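Local structure of carboxypeptidase A (Helicoverpa armigera, 1JQG) at residues Gly148-Gly153 / Asn220-Val225; Ile156-Ile161 / Asp212-Pro217; Tyr233-Arg238 / Cys270-His275; Asn254-Met259 / Ala279-Glu284. The protein probably acts as a zinc-dependent carboxypeptidase of the insect mid-gut, made as a pro-enzyme and removing residues from the C-terminal end of peptides. All coordinates share one frame; numbering follows the deposited sequence.

Interaction 1: Gly148-Gly153 / Asn220-Val225; sequences GKSFEG and NPDGYV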
# COMPACT_ATOMS: atom_id res chain seq x y z
N GLY A 148 1.14 -12.54 -14.61
CA GLY A 148 -0.16 -12.86 -15.15
C GLY A 148 -0.85 -11.66 -15.77
O GLY A 148 -0.24 -10.65 -16.15
N LYS A 149 -2.17 -11.72 -15.91
CA LYS A 149 -2.97 -10.67 -16.49
C LYS A 149 -4.01 -10.21 -15.48
O LYS A 149 -4.61 -11.00 -14.73
CB LYS A 149 -3.67 -11.16 -17.76
CG LYS A 149 -2.82 -11.68 -18.89
CD LYS A 149 -2.14 -10.56 -19.67
CE LYS A 149 -1.17 -11.10 -20.71
NZ LYS A 149 -0.66 -9.98 -21.58
N SER A 150 -4.25 -8.88 -15.47
CA SER A 150 -5.27 -8.32 -14.57
C SER A 150 -6.67 -8.66 -15.08
O SER A 150 -6.80 -9.23 -16.18
CB SER A 150 -5.13 -6.82 -14.46
OG SER A 150 -5.41 -6.20 -15.72
N PHE A 151 -7.68 -8.33 -14.28
CA PHE A 151 -9.07 -8.61 -14.72
C PHE A 151 -9.36 -8.05 -16.10
O PHE A 151 -9.91 -8.78 -16.92
CB PHE A 151 -10.08 -8.07 -13.69
CG PHE A 151 -11.51 -8.30 -14.09
CD1 PHE A 151 -12.12 -9.49 -13.74
CD2 PHE A 151 -12.26 -7.38 -14.82
CE1 PHE A 151 -13.43 -9.76 -14.10
CE2 PHE A 151 -13.56 -7.65 -15.18
CZ PHE A 151 -14.16 -8.83 -14.83
N GLU A 152 -8.98 -6.79 -16.36
CA GLU A 152 -9.20 -6.16 -17.65
C GLU A 152 -8.14 -6.53 -18.67
O GLU A 152 -8.17 -6.02 -19.79
CB GLU A 152 -9.31 -4.65 -17.53
CG GLU A 152 -10.56 -4.18 -16.78
CD GLU A 152 -10.61 -2.67 -16.60
OE1 GLU A 152 -9.57 -1.99 -16.42
OE2 GLU A 152 -11.74 -2.21 -16.64
N GLY A 153 -7.30 -7.50 -18.36
CA GLY A 153 -6.39 -8.10 -19.33
C GLY A 153 -5.01 -7.49 -19.34
O GLY A 153 -4.16 -7.94 -20.09
N ASN A 220 -1.89 -3.55 -8.80
CA ASN A 220 -3.27 -3.31 -9.22
C ASN A 220 -3.35 -2.36 -10.42
O ASN A 220 -3.74 -1.20 -10.32
CB ASN A 220 -4.03 -2.75 -8.02
CG ASN A 220 -5.53 -2.64 -8.24
OD1 ASN A 220 -6.18 -2.01 -7.39
ND2 ASN A 220 -6.06 -3.18 -9.31
N PRO A 221 -2.94 -2.79 -11.60
CA PRO A 221 -2.86 -1.99 -12.81
C PRO A 221 -4.17 -1.39 -13.30
O PRO A 221 -4.25 -0.19 -13.63
CB PRO A 221 -2.21 -2.95 -13.81
CG PRO A 221 -2.51 -4.32 -13.35
CD PRO A 221 -2.43 -4.19 -11.85
N ASP A 222 -5.26 -2.15 -13.30
CA ASP A 222 -6.58 -1.63 -13.66
C ASP A 222 -7.04 -0.45 -12.80
O ASP A 222 -7.63 0.55 -13.27
CB ASP A 222 -7.62 -2.77 -13.58
CG ASP A 222 -7.38 -3.89 -14.57
OD1 ASP A 222 -6.59 -3.77 -15.53
OD2 ASP A 222 -7.99 -4.98 -14.42
N GLY A 223 -6.89 -0.58 -11.47
CA GLY A 223 -7.31 0.48 -10.56
C GLY A 223 -6.41 1.70 -10.71
O GLY A 223 -6.83 2.85 -10.62
N TYR A 224 -5.10 1.46 -10.78
CA TYR A 224 -4.13 2.51 -10.93
C TYR A 224 -4.43 3.36 -12.17
O TYR A 224 -4.26 4.59 -12.12
CB TYR A 224 -2.71 1.93 -10.97
CG TYR A 224 -1.59 2.95 -10.88
CD1 TYR A 224 -1.60 3.89 -9.86
CD2 TYR A 224 -0.54 2.99 -11.77
CE1 TYR A 224 -0.60 4.83 -9.74
CE2 TYR A 224 0.47 3.93 -11.67
CZ TYR A 224 0.44 4.85 -10.65
OH TYR A 224 1.43 5.78 -10.54
N VAL A 225 -4.82 2.71 -13.26
CA VAL A 225 -5.06 3.43 -14.52
C VAL A 225 -6.34 4.24 -14.35
O VAL A 225 -6.47 5.36 -14.81
CB VAL A 225 -5.13 2.47 -15.72
CG1 VAL A 225 -5.72 3.01 -17.02
CG2 VAL A 225 -3.73 1.93 -16.06

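Interaction 2: Ile156-Ile161 / Asp212-Pro217; sequences IKYLRI and DWIILP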
# COMPACT_ATOMS: atom_id res chain seq x y z
N ILE A 156 0.78 -7.85 -15.95
CA ILE A 156 1.32 -7.49 -14.66
C ILE A 156 2.66 -8.18 -14.50
O ILE A 156 2.69 -9.38 -14.32
CB ILE A 156 0.42 -7.71 -13.45
CG1 ILE A 156 1.23 -7.62 -12.15
CG2 ILE A 156 -0.32 -9.03 -13.48
CD1 ILE A 156 0.60 -8.13 -10.86
N LYS A 157 3.75 -7.42 -14.63
CA LYS A 157 5.07 -7.95 -14.58
C LYS A 157 5.84 -7.42 -13.39
O LYS A 157 5.48 -6.49 -12.68
CB LYS A 157 5.84 -7.75 -15.88
CG LYS A 157 5.76 -6.40 -16.51
CD LYS A 157 6.71 -6.28 -17.70
CE LYS A 157 6.21 -7.17 -18.84
NZ LYS A 157 5.00 -6.64 -19.56
N TYR A 158 6.87 -8.19 -12.99
CA TYR A 158 7.64 -7.89 -11.80
C TYR A 158 9.09 -8.20 -12.15
O TYR A 158 9.37 -8.92 -13.11
CB TYR A 158 7.15 -8.68 -10.57
CG TYR A 158 7.28 -10.19 -10.67
CD1 TYR A 158 8.34 -10.89 -10.12
CD2 TYR A 158 6.32 -10.92 -11.36
CE1 TYR A 158 8.44 -12.26 -10.23
CE2 TYR A 158 6.40 -12.29 -11.48
CZ TYR A 158 7.46 -12.97 -10.91
OH TYR A 158 7.49 -14.33 -11.05
N LEU A 159 10.00 -7.77 -11.27
CA LEU A 159 11.42 -8.02 -11.48
C LEU A 159 11.95 -9.12 -10.57
O LEU A 159 11.62 -9.20 -9.41
CB LEU A 159 12.13 -6.66 -11.31
CG LEU A 159 12.02 -5.64 -12.42
CD1 LEU A 159 13.02 -4.51 -12.19
CD2 LEU A 159 12.26 -6.21 -13.81
N ARG A 160 12.97 -9.82 -11.03
CA ARG A 160 13.73 -10.77 -10.22
C ARG A 160 15.19 -10.34 -10.27
O ARG A 160 15.84 -10.56 -11.29
CB ARG A 160 13.59 -12.18 -10.78
CG ARG A 160 12.26 -12.84 -10.42
CD ARG A 160 12.35 -14.36 -10.64
NE ARG A 160 12.51 -14.70 -12.04
CZ ARG A 160 12.72 -15.87 -12.56
NH1 ARG A 160 12.82 -16.93 -11.78
NH2 ARG A 160 12.86 -16.00 -13.88
N ILE A 161 15.64 -9.61 -9.27
CA ILE A 161 17.01 -9.10 -9.21
C ILE A 161 17.92 -10.10 -8.48
O ILE A 161 17.67 -10.53 -7.35
CB ILE A 161 17.04 -7.73 -8.49
CG1 ILE A 161 16.05 -6.77 -9.17
CG2 ILE A 161 18.48 -7.23 -8.45
CD1 ILE A 161 15.76 -5.41 -8.62
N ASP A 212 18.51 -12.36 -2.92
CA ASP A 212 17.68 -12.37 -4.13
C ASP A 212 16.38 -11.58 -3.96
O ASP A 212 15.78 -11.65 -2.88
CB ASP A 212 17.30 -13.81 -4.47
CG ASP A 212 18.39 -14.57 -5.16
OD1 ASP A 212 19.43 -14.00 -5.50
OD2 ASP A 212 18.26 -15.81 -5.37
N TRP A 213 16.06 -10.70 -4.89
CA TRP A 213 14.92 -9.79 -4.72
C TRP A 213 13.83 -9.99 -5.77
O TRP A 213 14.03 -10.34 -6.94
CB TRP A 213 15.35 -8.33 -4.72
CG TRP A 213 16.47 -7.99 -3.80
CD1 TRP A 213 17.80 -8.32 -3.93
CD2 TRP A 213 16.39 -7.19 -2.62
NE1 TRP A 213 18.53 -7.80 -2.90
CE2 TRP A 213 17.69 -7.09 -2.08
CE3 TRP A 213 15.35 -6.52 -1.97
CZ2 TRP A 213 17.97 -6.38 -0.91
CZ3 TRP A 213 15.61 -5.84 -0.82
CH2 TRP A 213 16.91 -5.77 -0.29
N ILE A 214 12.58 -9.79 -5.32
CA ILE A 214 11.41 -9.85 -6.14
C ILE A 214 10.72 -8.52 -5.89
O ILE A 214 10.32 -8.21 -4.76
CB ILE A 214 10.49 -11.03 -5.80
CG1 ILE A 214 11.13 -12.36 -6.21
CG2 ILE A 214 9.12 -10.89 -6.49
CD1 ILE A 214 10.37 -13.61 -5.82
N ILE A 215 10.51 -7.72 -6.94
CA ILE A 215 9.84 -6.44 -6.81
C ILE A 215 8.69 -6.31 -7.78
O ILE A 215 8.90 -6.39 -8.99
CB ILE A 215 10.84 -5.28 -6.99
CG1 ILE A 215 12.00 -5.41 -5.98
CG2 ILE A 215 10.14 -3.93 -6.83
CD1 ILE A 215 13.01 -4.29 -6.00
N LEU A 216 7.50 -6.04 -7.24
CA LEU A 216 6.28 -5.85 -8.03
C LEU A 216 5.77 -4.41 -7.85
O LEU A 216 5.12 -4.07 -6.85
CB LEU A 216 5.22 -6.88 -7.62
CG LEU A 216 3.83 -6.78 -8.25
CD1 LEU A 216 3.84 -6.97 -9.76
CD2 LEU A 216 2.87 -7.84 -7.72
N PRO A 217 6.11 -3.51 -8.77
CA PRO A 217 5.74 -2.10 -8.70
C PRO A 217 4.25 -1.86 -8.67
O PRO A 217 3.73 -1.10 -7.84
CB PRO A 217 6.49 -1.48 -9.84
CG PRO A 217 7.61 -2.44 -10.18
CD PRO A 217 7.01 -3.80 -9.91

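Interaction 3: Tyr233-Arg238 / Cys270-His275; sequences YWRKNR and CSDTFH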
# COMPACT_ATOMS: atom_id res chain seq x y z
N TYR A 233 -9.82 8.53 -5.95
CA TYR A 233 -9.83 7.89 -4.65
C TYR A 233 -10.26 6.43 -4.71
O TYR A 233 -10.63 5.85 -3.68
CB TYR A 233 -10.69 8.68 -3.67
CG TYR A 233 -10.08 9.98 -3.22
CD1 TYR A 233 -10.82 11.17 -3.22
CD2 TYR A 233 -8.76 10.01 -2.75
CE1 TYR A 233 -10.25 12.36 -2.79
CE2 TYR A 233 -8.18 11.20 -2.32
CZ TYR A 233 -8.93 12.37 -2.34
OH TYR A 233 -8.36 13.53 -1.91
N TRP A 234 -10.21 5.83 -5.91
CA TRP A 234 -10.49 4.41 -6.07
C TRP A 234 -9.34 3.59 -5.44
O TRP A 234 -8.16 3.90 -5.66
CB TRP A 234 -10.73 4.13 -7.55
CG TRP A 234 -11.22 2.73 -7.82
CD1 TRP A 234 -10.48 1.62 -8.16
CD2 TRP A 234 -12.58 2.29 -7.75
NE1 TRP A 234 -11.30 0.52 -8.30
CE2 TRP A 234 -12.60 0.91 -8.06
CE3 TRP A 234 -13.79 2.92 -7.46
CZ2 TRP A 234 -13.77 0.15 -8.08
CZ3 TRP A 234 -14.96 2.19 -7.48
CH2 TRP A 234 -14.94 0.81 -7.78
N ARG A 235 -9.66 2.50 -4.78
CA ARG A 235 -8.67 1.62 -4.16
C ARG A 235 -8.79 0.16 -4.58
O ARG A 235 -7.85 -0.62 -4.44
CB ARG A 235 -8.77 1.73 -2.64
CG ARG A 235 -10.13 1.37 -2.07
CD ARG A 235 -10.18 1.60 -0.56
NE ARG A 235 -9.35 0.63 0.14
CZ ARG A 235 -9.74 0.00 1.25
NH1 ARG A 235 -10.95 0.28 1.74
NH2 ARG A 235 -8.96 -0.87 1.88
N LYS A 236 -9.97 -0.29 -4.97
CA LYS A 236 -10.20 -1.69 -5.29
C LYS A 236 -9.76 -1.98 -6.72
O LYS A 236 -9.33 -1.15 -7.54
CB LYS A 236 -11.69 -1.99 -5.10
CG LYS A 236 -12.21 -1.79 -3.70
CD LYS A 236 -13.66 -2.23 -3.53
CE LYS A 236 -14.58 -1.29 -4.32
NZ LYS A 236 -15.96 -1.87 -4.28
N ASN A 237 -9.89 -3.25 -7.16
CA ASN A 237 -9.62 -3.55 -8.57
C ASN A 237 -10.86 -3.19 -9.41
O ASN A 237 -11.69 -2.39 -8.95
CB ASN A 237 -9.26 -5.00 -8.72
CG ASN A 237 -10.38 -6.00 -8.47
OD1 ASN A 237 -11.41 -5.66 -7.84
ND2 ASN A 237 -10.30 -7.26 -8.91
N ARG A 238 -10.90 -3.66 -10.66
CA ARG A 238 -12.03 -3.28 -11.52
C ARG A 238 -12.90 -4.46 -11.95
O ARG A 238 -13.26 -4.61 -13.12
CB ARG A 238 -11.46 -2.52 -12.73
CG ARG A 238 -10.79 -1.21 -12.40
CD ARG A 238 -11.73 -0.16 -11.80
NE ARG A 238 -12.64 0.36 -12.82
CZ ARG A 238 -13.73 1.07 -12.55
NH1 ARG A 238 -14.07 1.36 -11.29
NH2 ARG A 238 -14.44 1.45 -13.60
N CYS A 270 -20.61 -2.86 -2.95
CA CYS A 270 -20.62 -1.39 -2.94
C CYS A 270 -19.67 -0.84 -1.91
O CYS A 270 -19.28 0.33 -1.95
CB CYS A 270 -22.06 -0.95 -2.65
SG CYS A 270 -23.23 -1.44 -3.96
N SER A 271 -19.26 -1.68 -0.97
CA SER A 271 -18.25 -1.28 0.02
C SER A 271 -16.83 -1.30 -0.52
O SER A 271 -16.52 -2.15 -1.37
CB SER A 271 -18.36 -2.21 1.24
OG SER A 271 -17.35 -1.87 2.17
N ASP A 272 -15.96 -0.45 0.02
CA ASP A 272 -14.56 -0.39 -0.37
C ASP A 272 -13.75 -1.54 0.21
O ASP A 272 -12.58 -1.62 -0.08
CB ASP A 272 -13.95 0.95 0.04
CG ASP A 272 -14.41 2.09 -0.83
OD1 ASP A 272 -14.40 1.87 -2.06
OD2 ASP A 272 -14.77 3.15 -0.30
N THR A 273 -14.31 -2.31 1.14
CA THR A 273 -13.66 -3.44 1.78
C THR A 273 -14.28 -4.76 1.43
O THR A 273 -14.17 -5.71 2.19
CB THR A 273 -13.65 -3.25 3.32
OG1 THR A 273 -14.95 -3.23 3.85
CG2 THR A 273 -12.93 -1.96 3.62
N PHE A 274 -14.93 -4.85 0.28
CA PHE A 274 -15.51 -6.09 -0.22
C PHE A 274 -14.46 -7.16 -0.45
O PHE A 274 -13.58 -6.86 -1.26
CB PHE A 274 -16.28 -5.83 -1.52
CG PHE A 274 -16.97 -7.04 -2.08
CD1 PHE A 274 -17.75 -7.83 -1.26
CD2 PHE A 274 -16.85 -7.37 -3.43
CE1 PHE A 274 -18.41 -8.95 -1.75
CE2 PHE A 274 -17.51 -8.48 -3.92
CZ PHE A 274 -18.29 -9.27 -3.09
N HIS A 275 -14.67 -8.35 0.13
CA HIS A 275 -13.71 -9.43 0.09
C HIS A 275 -13.77 -10.24 -1.20
O HIS A 275 -12.90 -11.11 -1.38
CB HIS A 275 -13.86 -10.31 1.35
CG HIS A 275 -15.23 -10.78 1.66
ND1 HIS A 275 -16.08 -11.27 0.68
CD2 HIS A 275 -15.90 -10.88 2.85
CE1 HIS A 275 -17.22 -11.61 1.26
NE2 HIS A 275 -17.12 -11.40 2.57
O HOH W 1 -12.48 1.57 -4.41

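Interaction 4: Asn254-Met259 / Ala279-Glu284; sequences NRNFGM and AFSEPE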
# COMPACT_ATOMS: atom_id res chain seq x y z
N ASN A 254 -6.78 -6.38 -0.63
CA ASN A 254 -6.14 -6.61 0.66
C ASN A 254 -7.09 -7.32 1.60
O ASN A 254 -6.90 -7.37 2.82
CB ASN A 254 -5.59 -5.32 1.25
CG ASN A 254 -4.33 -5.58 2.09
OD1 ASN A 254 -3.70 -6.63 1.94
ND2 ASN A 254 -3.95 -4.67 2.98
N ARG A 255 -8.18 -7.86 1.07
CA ARG A 255 -9.17 -8.61 1.84
C ARG A 255 -9.48 -9.91 1.07
O ARG A 255 -10.32 -10.71 1.44
CB ARG A 255 -10.44 -7.84 2.08
CG ARG A 255 -10.33 -6.42 2.59
CD ARG A 255 -10.14 -6.43 4.10
NE ARG A 255 -9.87 -5.08 4.57
CZ ARG A 255 -10.41 -4.54 5.64
NH1 ARG A 255 -11.27 -5.24 6.38
NH2 ARG A 255 -10.08 -3.28 5.94
N ASN A 256 -8.78 -10.13 -0.04
CA ASN A 256 -8.97 -11.28 -0.89
C ASN A 256 -7.92 -12.39 -0.72
O ASN A 256 -7.86 -13.36 -1.48
CB ASN A 256 -8.94 -10.78 -2.34
CG ASN A 256 -9.64 -11.74 -3.29
OD1 ASN A 256 -10.80 -12.05 -3.08
ND2 ASN A 256 -8.88 -12.14 -4.31
N PHE A 257 -7.11 -12.31 0.35
CA PHE A 257 -6.09 -13.36 0.60
C PHE A 257 -6.57 -14.42 1.55
O PHE A 257 -7.49 -14.19 2.31
CB PHE A 257 -4.79 -12.75 1.11
CG PHE A 257 -4.00 -12.01 0.05
CD1 PHE A 257 -4.36 -10.74 -0.36
CD2 PHE A 257 -2.91 -12.61 -0.57
CE1 PHE A 257 -3.66 -10.09 -1.35
CE2 PHE A 257 -2.18 -11.98 -1.56
CZ PHE A 257 -2.55 -10.69 -1.95
N GLY A 258 -6.00 -15.61 1.49
CA GLY A 258 -6.44 -16.81 2.15
C GLY A 258 -6.26 -16.91 3.63
O GLY A 258 -6.84 -17.82 4.24
N MET A 259 -5.57 -15.99 4.28
CA MET A 259 -5.41 -16.01 5.73
C MET A 259 -6.63 -15.45 6.42
O MET A 259 -6.88 -14.25 6.51
CB MET A 259 -4.16 -15.21 6.09
CG MET A 259 -3.38 -15.77 7.24
SD MET A 259 -4.06 -15.51 8.87
CE MET A 259 -3.68 -17.07 9.65
N ALA A 279 -11.58 -16.57 -1.41
CA ALA A 279 -10.17 -16.24 -1.29
C ALA A 279 -9.48 -16.41 -2.64
O ALA A 279 -9.68 -17.44 -3.28
CB ALA A 279 -9.55 -17.14 -0.23
N PHE A 280 -8.72 -15.43 -3.06
CA PHE A 280 -8.05 -15.44 -4.34
C PHE A 280 -9.01 -15.60 -5.51
O PHE A 280 -8.73 -16.19 -6.57
CB PHE A 280 -6.99 -16.52 -4.38
CG PHE A 280 -5.92 -16.37 -3.33
CD1 PHE A 280 -5.88 -17.23 -2.24
CD2 PHE A 280 -4.98 -15.37 -3.40
CE1 PHE A 280 -4.92 -17.10 -1.27
CE2 PHE A 280 -4.02 -15.24 -2.42
CZ PHE A 280 -3.97 -16.10 -1.34
N SER A 281 -10.17 -14.94 -5.45
CA SER A 281 -11.11 -14.88 -6.54
C SER A 281 -10.69 -13.92 -7.65
O SER A 281 -11.06 -14.03 -8.81
CB SER A 281 -12.48 -14.49 -6.00
OG SER A 281 -12.49 -13.18 -5.51
N GLU A 282 -9.86 -12.94 -7.28
CA GLU A 282 -9.36 -11.97 -8.25
C GLU A 282 -8.02 -12.42 -8.81
O GLU A 282 -7.25 -13.05 -8.07
CB GLU A 282 -9.25 -10.59 -7.58
CG GLU A 282 -10.52 -10.12 -6.93
CD GLU A 282 -11.76 -10.35 -7.79
OE1 GLU A 282 -11.73 -9.86 -8.93
OE2 GLU A 282 -12.68 -11.01 -7.21
N PRO A 283 -7.77 -12.13 -10.08
CA PRO A 283 -6.53 -12.46 -10.74
C PRO A 283 -5.30 -11.74 -10.18
O PRO A 283 -4.24 -12.36 -10.10
CB PRO A 283 -6.77 -12.03 -12.20
CG PRO A 283 -7.74 -10.91 -12.07
CD PRO A 283 -8.68 -11.37 -10.97
N GLU A 284 -5.48 -10.53 -9.66
CA GLU A 284 -4.40 -9.75 -9.10
C GLU A 284 -3.81 -10.40 -7.84
O GLU A 284 -2.60 -10.44 -7.61
CB GLU A 284 -4.84 -8.33 -8.79
CG GLU A 284 -5.21 -7.49 -10.01
CD GLU A 284 -6.65 -7.70 -10.47
OE1 GLU A 284 -6.99 -7.26 -11.59
OE2 GLU A 284 -7.45 -8.33 -9.78

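Interaction 1: Gly148-Gly153 / Asn220-Val225
Hydrogen bonds to the carboxylate of Asp222 tie the turn after strand 142-149 to the first turn of helix 221-228. Ser150 OG donates to Asp222 OD1 (2.7 Å), arriving from above the carboxylate plane. With OG lodged between its own backbone N and carbonyl carbon (chi1 65°), the hydroxyl is swung round to the aspartate. Glu152 N donates to Asp222 OD2 at 2.8 Å, on the syn side and nearly straight (165°). One type I beta turn, Ser150 to Gly153, thus engages both carboxylate oxygens, and Gly153 N bonds back to Ser150 O to close it.

Charge forms a second layer. Glu152 OE1 comes within 3.6 Å of Asp222 OD1, the two carboxylate planes 57° apart; Arg154 forms salt bridges with both groups and probably offsets their repulsion. An alanine in place of Asp222 would strip the Ser150 hydroxyl and the Glu152 amide of their acceptor here and is likely to leave the turn less firmly held.

Apolar contact is slight: Ser150 CB rests on Pro221 CG at 3.8 Å.

Asn220 is the N-cap of helix 221-228 and Pro221 its first residue; from this first turn Asp222 receives the connection between strands 142-149 and 155-161, a beta hairpin at the edge of the carboxypeptidase sheet.

Interaction 2: Ile156-Ile161 / Asp212-Pro217
Tyr158 and Ile214 lie side by side and point the same way, Ile214 CG2 reaching the ring at Tyr158 CD1 (3.7 Å). The ring is brought there by a chi1 of 63°, which sets CG between the backbone N and the carbonyl carbon. Arg160, cross-strand partner of Ile214 in a non-hydrogen-bonded pair, sends its side chain to the same face of the sheet.

The other face carries Leu159, Ile161, Trp213 and Ile215. The side chains of Ile161 and Ile215 cross at a slant, with Ile161 CD1 4.0 Å from Ile215 CD1. Ile161 CB and Trp213 CB stand 4.2 Å apart. Helix 187-200 packs on Ile161, Trp213 and Ile215.

Where the strands diverge, Ile156 and Leu216 cross at about a right angle. Leu216 CD1 meets Ile156 CG1 at 3.6 Å and also rests against Lys157 O.

Backbone bonds run both ways in the pairs Leu159-Ile215 and Ile161-Trp213; the straightest, Trp213 N to Ile161 O, measures 2.9 Å.

With strands 157° apart in direction, this is antiparallel pairing within the mixed sheet at the heart of the alpha/beta zinc carboxypeptidase fold, where strand 212-216 in turn runs parallel to strand 173-178.

Interaction 3: Tyr233-Arg238 / Cys270-His275
Lys236 and Asp272 bring two irregular loops together, their CA atoms 6.7 Å apart, the second loop folded into a type I beta turn from Ser271 to Phe274. Lys236 passes alongside Asp272 O and, bent at chi3 (-68°), carries NZ to Ser271 O at 3.0 Å, meeting this oxygen from above the carbonyl plane. The same ammonium also bonds to the carbonyls of Met249 and Gly250, so three backbone oxygens grip it. A methionine in place of Lys236 would remove that charge and would probably leave the three carbonyls without their shared donor, freeing the loops to shift.

Arg235 lays one guanidinium face over Asp272 O. NH1 is 3.1 Å from this oxygen, but at a poor angle for a hydrogen bond; the group's salt bridge goes from NH2 to Asp252. Thr273 CG2 meets the guanidinium at its edge, 3.5 Å from Arg235 NH1.

A water links the two loops, accepting from Arg235 N (3.0 Å) and donating to Asp272 OD1, and it rests over the centre of the Trp234 ring. Within the second loop, Thr273 N bonds to Ser271 OG, an ST turn.

Next to this turn Cys270 is disulfide-bonded to Cys248. The Arg235 side chain comes to about 5 Å from the zinc and touches His181, one of its ligands: the contact forms part of the loop wall beside the carboxypeptidase zinc site.

Interaction 4: Asn254-Met259 / Ala279-Glu284
Phe280 packs tightly on the backbone of Asn256 to Gly258. Its N-H donates to Asn256 O at 2.7 Å, in the carbonyl plane, and its ring then folds back so that this oxygen and Phe257 CA lie over one face. The CA makes a CH-pi contact, 4.3 Å from the centroid of the Phe280 ring. The Phe257 and Phe280 side chains cross at about a right angle, ring centroids 5.3 Å apart and planes at 77°, the closest atoms being Phe257 CD2 and Phe280 CE2 (3.4 Å). A CB on Gly258 would sit tight against Phe280 CE1. The Asn256 side chain, with its CG anti to the backbone N (chi1 -158°), is buried beside Ser281 and Glu282.

Elsewhere the contact is looser. Ala279 CB rests on Gly258 CA at 3.9 Å, where both residues are partly exposed. Farther along, Ser281, also partly exposed, turns its OG to Glu282 OE2 (2.8 Å), on the anti side of a carboxylate that Tyr242 also holds.

Glu282 is the N-cap of helix 283-294, so the contact anchors a helix start on a loop of the carboxypeptidase domain whose Phe257 side chain lies about 8 Å from that of the zinc ligand His306.

Interactions 1 and 2 share the edge of the central sheet: Gly148 O and Ile156 N, 3.0 Å apart, probably form a hydrogen bond between neighbouring strands, though the contact centres are about 17 Å apart. Interaction 1 meets interaction 4 through Phe151 N and Glu284 OE1 (3.0 Å). Interaction 4 joins interaction 3 at Asn237 ND2, which lies 3.0 Å from Glu282 OE1 and 3.2 Å from Glu284 OE2. Glu284 thus links interactions 1, 3 and 4. Interaction 3 comes nearest the zinc, with the Arg235 side chain about 5 Å away; in interaction 4 the side chain of Phe257 is about 11 Å from the bound zinc ion. Interaction 2, centred about 25 Å from interaction 3, belongs to the scaffold.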